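D-glycero-D-manno-heptose 1-phosphate kinase (Bacteroides thetaiotaomicron, PDB 3K85) probably phosphorylates a heptose 1-phosphate with ATP, as a member of the GHMP kinase family of small-molecule kinases. Local coordinates at residues A109-G112 against L113-S117; T118-V121 against C122-A126; L185-K188 against R189-D193; R317-N320 against N321-G324. All coordinates share one frame; numbering follows the deposited sequence.

Contact 1 (A109-G112 against L113-S117); sequences AGSG and LGTSS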
ATOM      1  N   ALA A 109      14.528  24.495 -11.891  1.00 71.76           N
ATOM      2  CA  ALA A 109      14.860  23.594 -13.002  1.00 73.23           C
ATOM      3  C   ALA A 109      15.612  22.314 -12.637  1.00 73.93           C
ATOM      4  O   ALA A 109      15.127  21.211 -12.896  1.00 74.86           O
ATOM      5  CB  ALA A 109      15.648  24.365 -14.072  1.00 73.31           C
ATOM      6  N   GLY A 110      16.799  22.461 -12.057  1.00 74.01           N
ATOM      7  CA  GLY A 110      17.590  21.298 -11.683  1.00 73.65           C
ATOM      8  C   GLY A 110      17.013  20.519 -10.518  1.00 72.87           C
ATOM      9  O   GLY A 110      16.558  19.388 -10.689  1.00 74.01           O
ATOM     10  N   SER A 111      17.039  21.133  -9.335  1.00 71.79           N
ATOM     11  CA  SER A 111      16.520  20.542  -8.101  1.00 69.43           C
ATOM     12  C   SER A 111      16.912  19.082  -7.887  1.00 67.54           C
ATOM     13  O   SER A 111      17.860  18.787  -7.159  1.00 68.85           O
ATOM     14  CB  SER A 111      14.991  20.663  -8.054  1.00 69.67           C
ATOM     15  OG  SER A 111      14.579  22.019  -8.005  1.00 69.60           O
ATOM     16  N   GLY A 112      16.175  18.175  -8.521  1.00 64.38           N
ATOM     17  CA  GLY A 112      16.444  16.756  -8.371  1.00 59.54           C
ATOM     18  C   GLY A 112      15.271  16.119  -7.656  1.00 55.56           C
ATOM     19  O   GLY A 112      15.420  15.140  -6.926  1.00 54.49           O
ATOM     20  N   LEU A 113      14.095  16.700  -7.879  1.00 51.66           N
ATOM     21  CA  LEU A 113      12.858  16.238  -7.268  1.00 47.59           C
ATOM     22  C   LEU A 113      11.849  15.883  -8.341  1.00 44.22           C
ATOM     23  O   LEU A 113      10.672  15.691  -8.045  1.00 44.50           O
ATOM     24  CB  LEU A 113      12.276  17.339  -6.384  1.00 48.13           C
ATOM     25  CG  LEU A 113      13.173  17.853  -5.262  1.00 48.18           C
ATOM     26  CD1 LEU A 113      12.609  19.144  -4.706  1.00 48.96           C
ATOM     27  CD2 LEU A 113      13.279  16.793  -4.178  1.00 49.38           C
ATOM     28  N   GLY A 114      12.317  15.815  -9.585  1.00 41.63           N
ATOM     29  CA  GLY A 114      11.451  15.496 -10.708  1.00 36.86           C
ATOM     30  C   GLY A 114      10.516  16.627 -11.117  1.00 34.96           C
ATOM     31  O   GLY A 114       9.393  16.370 -11.563  1.00 32.73           O
ATOM     32  N   THR A 115      10.981  17.869 -10.986  1.00 32.28           N
ATOM     33  CA  THR A 115      10.177  19.046 -11.320  1.00 32.06           C
ATOM     34  C   THR A 115       9.446  18.965 -12.641  1.00 30.65           C
ATOM     35  O   THR A 115       8.229  19.151 -12.707  1.00 29.59           O
ATOM     36  CB  THR A 115      11.025  20.327 -11.371  1.00 33.28           C
ATOM     37  OG1 THR A 115      11.584  20.588 -10.078  1.00 36.02           O
ATOM     38  CG2 THR A 115      10.157  21.510 -11.787  1.00 33.31           C
ATOM     39  N   SER A 116      10.204  18.696 -13.694  1.00 31.48           N
ATOM     40  CA  SER A 116       9.667  18.602 -15.045  1.00 30.69           C
ATOM     41  C   SER A 116       8.539  17.573 -15.186  1.00 27.55           C
ATOM     42  O   SER A 116       7.440  17.891 -15.645  1.00 25.15           O
ATOM     43  CB  SER A 116      10.812  18.270 -16.010  1.00 34.50           C
ATOM     44  OG  SER A 116      10.393  18.363 -17.360  1.00 36.81           O
ATOM     45  N   SER A 117       8.810  16.335 -14.797  1.00 27.53           N
ATOM     46  CA  SER A 117       7.795  15.293 -14.901  1.00 28.32           C
ATOM     47  C   SER A 117       6.564  15.641 -14.057  1.00 27.64           C
ATOM     48  O   SER A 117       5.425  15.437 -14.475  1.00 26.86           O
ATOM     49  CB  SER A 117       8.391  13.963 -14.455  1.00 30.52           C
ATOM     50  OG  SER A 117       9.559  13.671 -15.207  1.00 34.64           O
TER
HETATM   51  O   HOH W   1      14.644  17.237 -11.111  1.00 50.10           O
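Ser111 and Thr115 face each other across the loop that leads into helix 115-131. From Ser111, CB comes within 4.1 Å of the backbone N of Leu113 and within 4.0 Å of Thr115 OG1. One bond further, Ser111 OG stands 3.9 Å from Thr115 OG1, so the two hydroxyls are neighbours without a hydrogen bond. Both take the carbonyl oxygen of Pro108 as partner instead. In each residue the hydroxyl oxygen lies anti to its own carbonyl carbon, with chi1 of -64° in Ser111 and -63° in Thr115, and this turns both toward that one acceptor. The sequence here, Pro-Ala-Gly-Ser-Gly-Leu-Gly-Thr-Ser-Ser, matches the glycine-rich loop of GHMP kinases, which in relatives wraps the ATP phosphates and probably does so here. Gly114 is the N-cap, so the helix begins directly at Thr115. Water 1 bridges the loop: it donates to Gly110 O at 2.9 Å and accepts from Gly114 N at 3.1 Å. Gly112 has a positive phi of 114°, where a CB would press on the preceding carbonyl oxygen. Leu113 CG approaches Ser111 CB at 4.4 Å. The Leu113 side chain also touches Leu10 and Leu12 of strand 4-15, and Phe203 and Phe302 in loops. At the helix start, Ser116 OG and Ser117 OG each bond to a carboxylate oxygen of Glu148.

Contact 2 (T118-V121 against C122-A126); sequences TMVV and CILKA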
ATOM      1  N   THR A 118       6.795  16.183 -12.868  1.00 27.93           N
ATOM      2  CA  THR A 118       5.689  16.553 -12.005  1.00 28.04           C
ATOM      3  C   THR A 118       4.817  17.574 -12.710  1.00 28.86           C
ATOM      4  O   THR A 118       3.584  17.442 -12.708  1.00 30.39           O
ATOM      5  CB  THR A 118       6.194  17.122 -10.672  1.00 28.10           C
ATOM      6  OG1 THR A 118       6.717  16.054  -9.878  1.00 28.43           O
ATOM      7  CG2 THR A 118       5.077  17.809  -9.914  1.00 25.80           C
HETATM    8  N   MSE A 119       5.444  18.569 -13.341  1.00 27.20           N
HETATM    9  CA  MSE A 119       4.684  19.605 -14.046  1.00 27.36           C
HETATM   10  C   MSE A 119       3.903  19.079 -15.248  1.00 24.08           C
HETATM   11  O   MSE A 119       2.767  19.517 -15.500  1.00 21.82           O
HETATM   12  CB  MSE A 119       5.601  20.752 -14.489  1.00 31.44           C
HETATM   13  CG  MSE A 119       4.882  21.825 -15.319  1.00 38.26           C
HETATM   14 SE   MSE A 119       3.357  22.668 -14.424  1.00 50.15          SE
HETATM   15  CE  MSE A 119       4.383  23.647 -13.092  1.00 43.29           C
ATOM     16  N   VAL A 120       4.508  18.163 -16.004  1.00 23.80           N
ATOM     17  CA  VAL A 120       3.827  17.567 -17.160  1.00 23.14           C
ATOM     18  C   VAL A 120       2.574  16.832 -16.651  1.00 22.64           C
ATOM     19  O   VAL A 120       1.489  16.964 -17.219  1.00 26.24           O
ATOM     20  CB  VAL A 120       4.746  16.554 -17.903  1.00 26.36           C
ATOM     21  CG1 VAL A 120       3.935  15.763 -18.930  1.00 24.59           C
ATOM     22  CG2 VAL A 120       5.884  17.292 -18.597  1.00 25.20           C
ATOM     23  N   VAL A 121       2.721  16.076 -15.567  1.00 20.22           N
ATOM     24  CA  VAL A 121       1.581  15.367 -14.992  1.00 21.62           C
ATOM     25  C   VAL A 121       0.516  16.377 -14.578  1.00 22.08           C
ATOM     26  O   VAL A 121      -0.656  16.232 -14.904  1.00 22.30           O
ATOM     27  CB  VAL A 121       1.995  14.533 -13.745  1.00 23.44           C
ATOM     28  CG1 VAL A 121       0.748  13.886 -13.087  1.00 20.01           C
ATOM     29  CG2 VAL A 121       3.015  13.464 -14.160  1.00 21.91           C
ATOM     30  N   CYS A 122       0.935  17.414 -13.864  1.00 23.38           N
ATOM     31  CA  CYS A 122       0.012  18.447 -13.423  1.00 24.47           C
ATOM     32  C   CYS A 122      -0.746  19.037 -14.608  1.00 23.48           C
ATOM     33  O   CYS A 122      -1.969  19.138 -14.590  1.00 20.37           O
ATOM     34  CB  CYS A 122       0.779  19.558 -12.686  1.00 27.80           C
ATOM     35  SG  CYS A 122      -0.292  20.865 -12.080  1.00 33.02           S
ATOM     36  N   ILE A 123      -0.017  19.427 -15.649  1.00 25.89           N
ATOM     37  CA  ILE A 123      -0.667  19.996 -16.825  1.00 25.31           C
ATOM     38  C   ILE A 123      -1.646  18.989 -17.416  1.00 24.67           C
ATOM     39  O   ILE A 123      -2.777  19.345 -17.770  1.00 25.14           O
ATOM     40  CB  ILE A 123       0.367  20.409 -17.893  1.00 27.29           C
ATOM     41  CG1 ILE A 123       1.283  21.497 -17.326  1.00 26.65           C
ATOM     42  CG2 ILE A 123      -0.342  20.908 -19.134  1.00 26.58           C
ATOM     43  CD1 ILE A 123       2.425  21.858 -18.247  1.00 31.80           C
ATOM     44  N   LEU A 124      -1.218  17.733 -17.519  1.00 25.07           N
ATOM     45  CA  LEU A 124      -2.086  16.678 -18.047  1.00 25.43           C
ATOM     46  C   LEU A 124      -3.365  16.591 -17.225  1.00 23.49           C
ATOM     47  O   LEU A 124      -4.476  16.508 -17.761  1.00 20.92           O
ATOM     48  CB  LEU A 124      -1.360  15.331 -18.013  1.00 25.95           C
ATOM     49  CG  LEU A 124      -0.699  14.954 -19.339  1.00 28.20           C
ATOM     50  CD1 LEU A 124       0.215  13.757 -19.162  1.00 29.42           C
ATOM     51  CD2 LEU A 124      -1.789  14.660 -20.361  1.00 27.86           C
ATOM     52  N   LYS A 125      -3.201  16.617 -15.907  1.00 24.91           N
ATOM     53  CA  LYS A 125      -4.342  16.548 -15.019  1.00 24.69           C
ATOM     54  C   LYS A 125      -5.312  17.694 -15.271  1.00 24.30           C
ATOM     55  O   LYS A 125      -6.534  17.496 -15.245  1.00 24.53           O
ATOM     56  CB  LYS A 125      -3.886  16.539 -13.560  1.00 28.38           C
ATOM     57  CG  LYS A 125      -4.005  15.174 -12.895  1.00 35.35           C
ATOM     58  CD  LYS A 125      -5.459  14.695 -12.935  1.00 40.86           C
ATOM     59  CE  LYS A 125      -5.672  13.452 -12.095  1.00 44.14           C
ATOM     60  NZ  LYS A 125      -4.668  12.408 -12.431  1.00 49.62           N
ATOM     61  N   ALA A 126      -4.791  18.893 -15.529  1.00 22.16           N
ATOM     62  CA  ALA A 126      -5.687  20.015 -15.786  1.00 22.94           C
ATOM     63  C   ALA A 126      -6.472  19.717 -17.056  1.00 23.55           C
ATOM     64  O   ALA A 126      -7.687  19.881 -17.079  1.00 22.13           O
ATOM     65  CB  ALA A 126      -4.905  21.309 -15.939  1.00 24.30           C
TER
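Four backbone hydrogen bonds join 118-121 to 122-126, each from an N-H to the carbonyl oxygen four residues earlier. Cys122 N reaches Thr118 O at 2.9 Å, and Ile123 N reaches Met119 O at 2.8 Å. Leu124 N bonds to Val120 O, and Lys125 N to Val121 O. All four are fairly straight at the hydrogen, the Ile123 bond most of all at 168°. This is regular alpha-helix, the middle of helix 115-131.

Side chains meet one turn apart. Met119 is a selenomethionine. Its CG lies anti to the backbone N (chi1 176°), and bends at the next two torsions lay the selenium forward along the helix, against Ile123. There SE rests 3.8 Å from Ile123 CG1, and Met119 CG lies 3.8 Å from Ile123 CD1. SE also stands 4.4 Å from Cys122 CB. Beside this pair, Val120 CG1 touches Leu124 CD1 at 4.2 Å. With an alanine in place of Ile123, Met119 SE and CG would probably lose their contacts with CG1 and CD1, and a gap would open toward Ile81 and Val84 of helix 79-91.

Thr118 and Cys122 face the sheet, on strands 4-15 and 39-47. Thr118 OG1 is bonded to Pro9 O and Gly114 O. Val120 and Leu124 pack between helices 79-91 and 137-151. The backbone polar groups bonded here are thus paired along the helix, which lets mostly nonpolar side chains cover the sheet on one side and meet two helices on others.

Contact 3 (L185-K188 against R189-D193); sequences LKMK and RWIVD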
ATOM      1  N   LEU A 185       1.960   1.717  -1.350  1.00 25.11           N
ATOM      2  CA  LEU A 185       2.089   1.272   0.037  1.00 27.65           C
ATOM      3  C   LEU A 185       1.400   2.137   1.097  1.00 29.46           C
ATOM      4  O   LEU A 185       1.623   3.345   1.149  1.00 31.56           O
ATOM      5  CB  LEU A 185       3.571   1.159   0.417  1.00 27.47           C
ATOM      6  CG  LEU A 185       4.530   0.302  -0.414  1.00 28.68           C
ATOM      7  CD1 LEU A 185       5.941   0.454   0.165  1.00 28.91           C
ATOM      8  CD2 LEU A 185       4.099  -1.156  -0.390  1.00 29.06           C
ATOM      9  N   LYS A 186       0.571   1.522   1.942  1.00 30.31           N
ATOM     10  CA  LYS A 186      -0.065   2.257   3.035  1.00 31.65           C
ATOM     11  C   LYS A 186       1.027   2.422   4.082  1.00 31.21           C
ATOM     12  O   LYS A 186       1.595   1.438   4.536  1.00 33.00           O
ATOM     13  CB  LYS A 186      -1.206   1.465   3.690  1.00 32.83           C
ATOM     14  CG  LYS A 186      -2.481   1.343   2.895  1.00 34.72           C
ATOM     15  CD  LYS A 186      -3.679   1.037   3.802  1.00 36.31           C
ATOM     16  CE  LYS A 186      -3.431  -0.164   4.703  1.00 38.18           C
ATOM     17  NZ  LYS A 186      -4.675  -0.618   5.364  1.00 36.09           N
HETATM   18  N   MSE A 187       1.342   3.646   4.470  1.00 31.28           N
HETATM   19  CA  MSE A 187       2.372   3.823   5.480  1.00 33.18           C
HETATM   20  C   MSE A 187       1.757   4.237   6.809  1.00 32.01           C
HETATM   21  O   MSE A 187       1.025   5.221   6.873  1.00 31.62           O
HETATM   22  CB  MSE A 187       3.395   4.869   5.028  1.00 36.92           C
HETATM   23  CG  MSE A 187       4.340   4.389   3.935  1.00 46.57           C
HETATM   24 SE   MSE A 187       5.594   2.974   4.489  1.00 61.35          SE
HETATM   25  CE  MSE A 187       6.703   4.025   5.666  1.00 54.73           C
ATOM     26  N   LYS A 188       2.027   3.473   7.862  1.00 30.88           N
ATOM     27  CA  LYS A 188       1.513   3.824   9.181  1.00 32.89           C
ATOM     28  C   LYS A 188       1.936   5.266   9.517  1.00 30.09           C
ATOM     29  O   LYS A 188       3.071   5.660   9.275  1.00 28.60           O
ATOM     30  CB  LYS A 188       2.034   2.840  10.236  1.00 36.24           C
ATOM     31  CG  LYS A 188       1.445   1.437  10.078  1.00 42.65           C
ATOM     32  CD  LYS A 188       1.378   0.682  11.399  1.00 47.75           C
ATOM     33  CE  LYS A 188       2.767   0.271  11.904  1.00 52.06           C
ATOM     34  NZ  LYS A 188       3.395  -0.813  11.082  1.00 53.26           N
ATOM     35  N   ARG A 189       1.018   6.053  10.060  1.00 28.31           N
ATOM     36  CA  ARG A 189       1.310   7.445  10.376  1.00 27.75           C
ATOM     37  C   ARG A 189       2.551   7.667  11.242  1.00 26.68           C
ATOM     38  O   ARG A 189       3.309   8.613  11.005  1.00 28.01           O
ATOM     39  CB  ARG A 189       0.100   8.114  11.052  1.00 29.37           C
ATOM     40  CG  ARG A 189       0.343   9.591  11.350  1.00 31.52           C
ATOM     41  CD  ARG A 189      -0.783  10.222  12.143  1.00 34.36           C
ATOM     42  NE  ARG A 189      -0.926   9.632  13.471  1.00 35.12           N
ATOM     43  CZ  ARG A 189      -1.828  10.027  14.366  1.00 37.30           C
ATOM     44  NH1 ARG A 189      -2.669  11.014  14.070  1.00 35.45           N
ATOM     45  NH2 ARG A 189      -1.890   9.437  15.556  1.00 37.29           N
ATOM     46  N   TRP A 190       2.766   6.817  12.239  1.00 22.64           N
ATOM     47  CA  TRP A 190       3.918   6.999  13.098  1.00 22.46           C
ATOM     48  C   TRP A 190       5.252   6.786  12.387  1.00 21.51           C
ATOM     49  O   TRP A 190       6.262   7.365  12.778  1.00 21.41           O
ATOM     50  CB  TRP A 190       3.831   6.091  14.327  1.00 22.43           C
ATOM     51  CG  TRP A 190       4.204   4.664  14.084  1.00 25.05           C
ATOM     52  CD1 TRP A 190       3.357   3.627  13.850  1.00 25.75           C
ATOM     53  CD2 TRP A 190       5.527   4.108  14.085  1.00 25.89           C
ATOM     54  NE1 TRP A 190       4.061   2.459  13.708  1.00 26.77           N
ATOM     55  CE2 TRP A 190       5.397   2.724  13.848  1.00 28.63           C
ATOM     56  CE3 TRP A 190       6.806   4.645  14.260  1.00 24.37           C
ATOM     57  CZ2 TRP A 190       6.506   1.864  13.785  1.00 27.47           C
ATOM     58  CZ3 TRP A 190       7.910   3.788  14.194  1.00 25.44           C
ATOM     59  CH2 TRP A 190       7.748   2.415  13.960  1.00 26.44           C
ATOM     60  N   ILE A 191       5.267   5.960  11.347  1.00 22.32           N
ATOM     61  CA  ILE A 191       6.507   5.717  10.600  1.00 22.50           C
ATOM     62  C   ILE A 191       6.810   6.967   9.773  1.00 22.24           C
ATOM     63  O   ILE A 191       7.957   7.416   9.675  1.00 22.23           O
ATOM     64  CB  ILE A 191       6.364   4.486   9.660  1.00 22.49           C
ATOM     65  CG1 ILE A 191       6.254   3.214  10.504  1.00 18.57           C
ATOM     66  CG2 ILE A 191       7.544   4.403   8.697  1.00 19.02           C
ATOM     67  CD1 ILE A 191       5.958   1.984   9.685  1.00 18.20           C
ATOM     68  N   VAL A 192       5.759   7.537   9.201  1.00 21.71           N
ATOM     69  CA  VAL A 192       5.898   8.733   8.391  1.00 23.24           C
ATOM     70  C   VAL A 192       6.379   9.886   9.255  1.00 24.72           C
ATOM     71  O   VAL A 192       7.297  10.611   8.865  1.00 23.67           O
ATOM     72  CB  VAL A 192       4.568   9.114   7.737  1.00 22.98           C
ATOM     73  CG1 VAL A 192       4.736  10.386   6.908  1.00 21.57           C
ATOM     74  CG2 VAL A 192       4.092   7.967   6.865  1.00 22.61           C
ATOM     75  N   ASP A 193       5.751  10.066  10.419  1.00 25.20           N
ATOM     76  CA  ASP A 193       6.162  11.121  11.344  1.00 27.90           C
ATOM     77  C   ASP A 193       7.596  10.874  11.836  1.00 27.88           C
ATOM     78  O   ASP A 193       8.396  11.807  11.942  1.00 28.95           O
ATOM     79  CB  ASP A 193       5.224  11.193  12.559  1.00 28.84           C
ATOM     80  CG  ASP A 193       3.924  11.898  12.250  1.00 30.17           C
ATOM     81  OD1 ASP A 193       3.953  12.946  11.572  1.00 32.85           O
ATOM     82  OD2 ASP A 193       2.870  11.415  12.698  1.00 32.59           O
TER
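Lys188 O receives two backbone N-H groups from the first turn of helix 189-197. Val192 N bonds to it at 3.3 Å with a fairly straight angle of 162°. Ile191 N is nearer, at 3.0 Å, but its bond is bent and weak. Lys188 is the N-cap residue, so its carbonyl starts the bonding of this helix, which follows strand 179-185 after a short loop. The lysine chain follows the tryptophan side chain of Trp190, with Lys188 CE level with the indole edge, 3.1 Å from Trp190 NE1. Trp190 CG sits between its backbone N and carbonyl carbon (chi1 79°), which brings the ring alongside the lysine. Bends at the third and fourth torsions of Lys188 carry its NZ to 4.0 Å from Ile191 CD1. The same amine makes a long, weak ion pair with Asp137 of the second subunit. Replacing Lys188 by alanine is likely to leave the indole edge without its aliphatic cover and that Asp137 without this charge. Elsewhere in the contact, Met187 CB, of a selenomethionine, meets Val192 CG2 at 3.7 Å. Beyond them, Met187 packs on Leu247 and Val192 on Phe331.

Contact 4 (R317-N320 against N321-G324); sequences RALN and NLNG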
ATOM      1  N   ARG A 317      20.446  23.655  11.870  1.00 46.63           N
ATOM      2  CA  ARG A 317      21.041  24.956  12.173  1.00 48.85           C
ATOM      3  C   ARG A 317      22.426  25.135  11.557  1.00 50.24           C
ATOM      4  O   ARG A 317      22.744  26.196  11.014  1.00 49.45           O
ATOM      5  CB  ARG A 317      21.122  25.170  13.687  1.00 48.13           C
ATOM      6  CG  ARG A 317      19.843  25.722  14.285  1.00 48.00           C
ATOM      7  CD  ARG A 317      19.953  25.866  15.790  1.00 49.39           C
ATOM      8  NE  ARG A 317      18.832  26.619  16.349  1.00 49.21           N
ATOM      9  CZ  ARG A 317      18.702  26.913  17.638  1.00 48.26           C
ATOM     10  NH1 ARG A 317      19.626  26.514  18.503  1.00 50.31           N
ATOM     11  NH2 ARG A 317      17.652  27.602  18.061  1.00 48.58           N
ATOM     12  N   ALA A 318      23.241  24.091  11.646  1.00 51.34           N
ATOM     13  CA  ALA A 318      24.591  24.119  11.109  1.00 51.48           C
ATOM     14  C   ALA A 318      24.573  24.310   9.601  1.00 53.10           C
ATOM     15  O   ALA A 318      25.236  25.208   9.082  1.00 53.04           O
ATOM     16  CB  ALA A 318      25.311  22.835  11.466  1.00 50.85           C
ATOM     17  N   LEU A 319      23.810  23.471   8.900  1.00 54.18           N
ATOM     18  CA  LEU A 319      23.723  23.559   7.446  1.00 56.21           C
ATOM     19  C   LEU A 319      23.222  24.919   6.955  1.00 59.01           C
ATOM     20  O   LEU A 319      23.762  25.464   5.988  1.00 58.60           O
ATOM     21  CB  LEU A 319      22.829  22.445   6.882  1.00 53.78           C
ATOM     22  CG  LEU A 319      23.332  20.996   6.967  1.00 53.48           C
ATOM     23  CD1 LEU A 319      22.296  20.054   6.369  1.00 50.91           C
ATOM     24  CD2 LEU A 319      24.656  20.854   6.229  1.00 52.21           C
ATOM     25  N   ASN A 320      22.197  25.469   7.607  1.00 61.78           N
ATOM     26  CA  ASN A 320      21.664  26.767   7.195  1.00 65.55           C
ATOM     27  C   ASN A 320      22.724  27.851   7.348  1.00 66.93           C
ATOM     28  O   ASN A 320      22.615  28.929   6.758  1.00 67.14           O
ATOM     29  CB  ASN A 320      20.419  27.142   8.006  1.00 67.40           C
ATOM     30  CG  ASN A 320      19.166  26.428   7.523  1.00 69.14           C
ATOM     31  OD1 ASN A 320      19.027  25.219   7.685  1.00 72.08           O
ATOM     32  ND2 ASN A 320      18.251  27.176   6.920  1.00 69.80           N
ATOM     33  N   ASN A 321      23.747  27.560   8.148  1.00 68.27           N
ATOM     34  CA  ASN A 321      24.839  28.501   8.350  1.00 70.40           C
ATOM     35  C   ASN A 321      25.817  28.386   7.194  1.00 71.43           C
ATOM     36  O   ASN A 321      26.850  29.054   7.173  1.00 72.39           O
ATOM     37  CB  ASN A 321      25.568  28.235   9.673  1.00 70.97           C
ATOM     38  CG  ASN A 321      24.982  29.027  10.831  1.00 71.23           C
ATOM     39  OD1 ASN A 321      24.667  30.213  10.691  1.00 70.63           O
ATOM     40  ND2 ASN A 321      24.847  28.381  11.985  1.00 71.70           N
ATOM     41  N   LEU A 322      25.488  27.525   6.238  1.00 72.16           N
ATOM     42  CA  LEU A 322      26.316  27.341   5.058  1.00 72.66           C
ATOM     43  C   LEU A 322      25.799  28.268   3.969  1.00 73.24           C
ATOM     44  O   LEU A 322      24.904  29.084   4.211  1.00 72.64           O
ATOM     45  CB  LEU A 322      26.275  25.886   4.583  1.00 73.54           C
ATOM     46  CG  LEU A 322      27.356  24.944   5.126  1.00 73.90           C
ATOM     47  CD1 LEU A 322      27.434  25.043   6.642  1.00 73.93           C
ATOM     48  CD2 LEU A 322      27.045  23.517   4.688  1.00 74.05           C
ATOM     49  N   ASN A 323      26.357  28.136   2.771  1.00 73.79           N
ATOM     50  CA  ASN A 323      25.969  28.989   1.660  1.00 74.50           C
ATOM     51  C   ASN A 323      24.627  28.614   1.038  1.00 73.87           C
ATOM     52  O   ASN A 323      24.112  29.329   0.178  1.00 73.84           O
ATOM     53  CB  ASN A 323      27.071  28.977   0.601  1.00 76.61           C
ATOM     54  CG  ASN A 323      26.851  30.017  -0.474  1.00 78.92           C
ATOM     55  OD1 ASN A 323      26.508  31.166  -0.181  1.00 80.40           O
ATOM     56  ND2 ASN A 323      27.057  29.626  -1.727  1.00 80.49           N
ATOM     57  N   GLY A 324      24.060  27.496   1.482  1.00 73.38           N
ATOM     58  CA  GLY A 324      22.775  27.059   0.965  1.00 72.36           C
ATOM     59  C   GLY A 324      21.699  27.080   2.037  1.00 71.64           C
ATOM     60  O   GLY A 324      21.932  27.554   3.150  1.00 71.70           O
TER
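Leu319 and Leu322 meet through their methyl groups, CD2 of Leu319 lying 3.9 Å from CD2 of Leu322. Leu319 CG is anti to its carbonyl carbon (chi1 -69°), and from there CD2 reaches Leu322. The two side chains cross at a slant. Leu322 also brings CD1 toward the backbone, 3.3 Å from Ala318 O. Its own N-H bonds to Leu319 O at 2.7 Å. Asn321 N bonds to Ala318 O at 2.9 Å, with a weak, bent hydrogen bond to Arg317 O. In both of the stronger bonds the donor sits above the carbonyl plane, 60° out of it for Asn321 N and 55° for Leu322 N. These bonds reach back three residues rather than four, as in a 3-10 turn. They lie toward the C-terminal end of helix 309-320. That turn sets Leu322 next to Leu319, so both leucines touch Tyr202. The Asn321 side chain runs back over the helix, its CB 3.1 Å from Ala318 O. Further out, Tyr202 belongs to strand 199-202, in the three-stranded antiparallel sheet. Leu319 also touches Ala284 and Val326, and Leu322 touches Val283. The C-terminal end of helix 309-320 is thereby packed against strand 199-202 and nearby loops, at the surface of the kinase.

How the contacts relate
The four contacts follow one another along the chain, none enclosing another. Contacts 1 and 2 adjoin and share helix 115-131: contact 1 is its loop and start, contact 2 its middle, with centres about 13 Å apart. Both lie in the GHMP kinase N-terminal family region, and contact 1 is close to the centre of the chain. Contact 3 lies at the start of helix 189-197, its centre about 25 Å from that of contact 1, and beside the second subunit. Contact 4 lies near the C-terminal end of helix 309-320, in the C-terminal family region, its centre about 33 Å from that of contact 2, across the chain's centre. The probable nucleotide loop thus leads into a buried helix, while contacts 3 and 4 are at the surface.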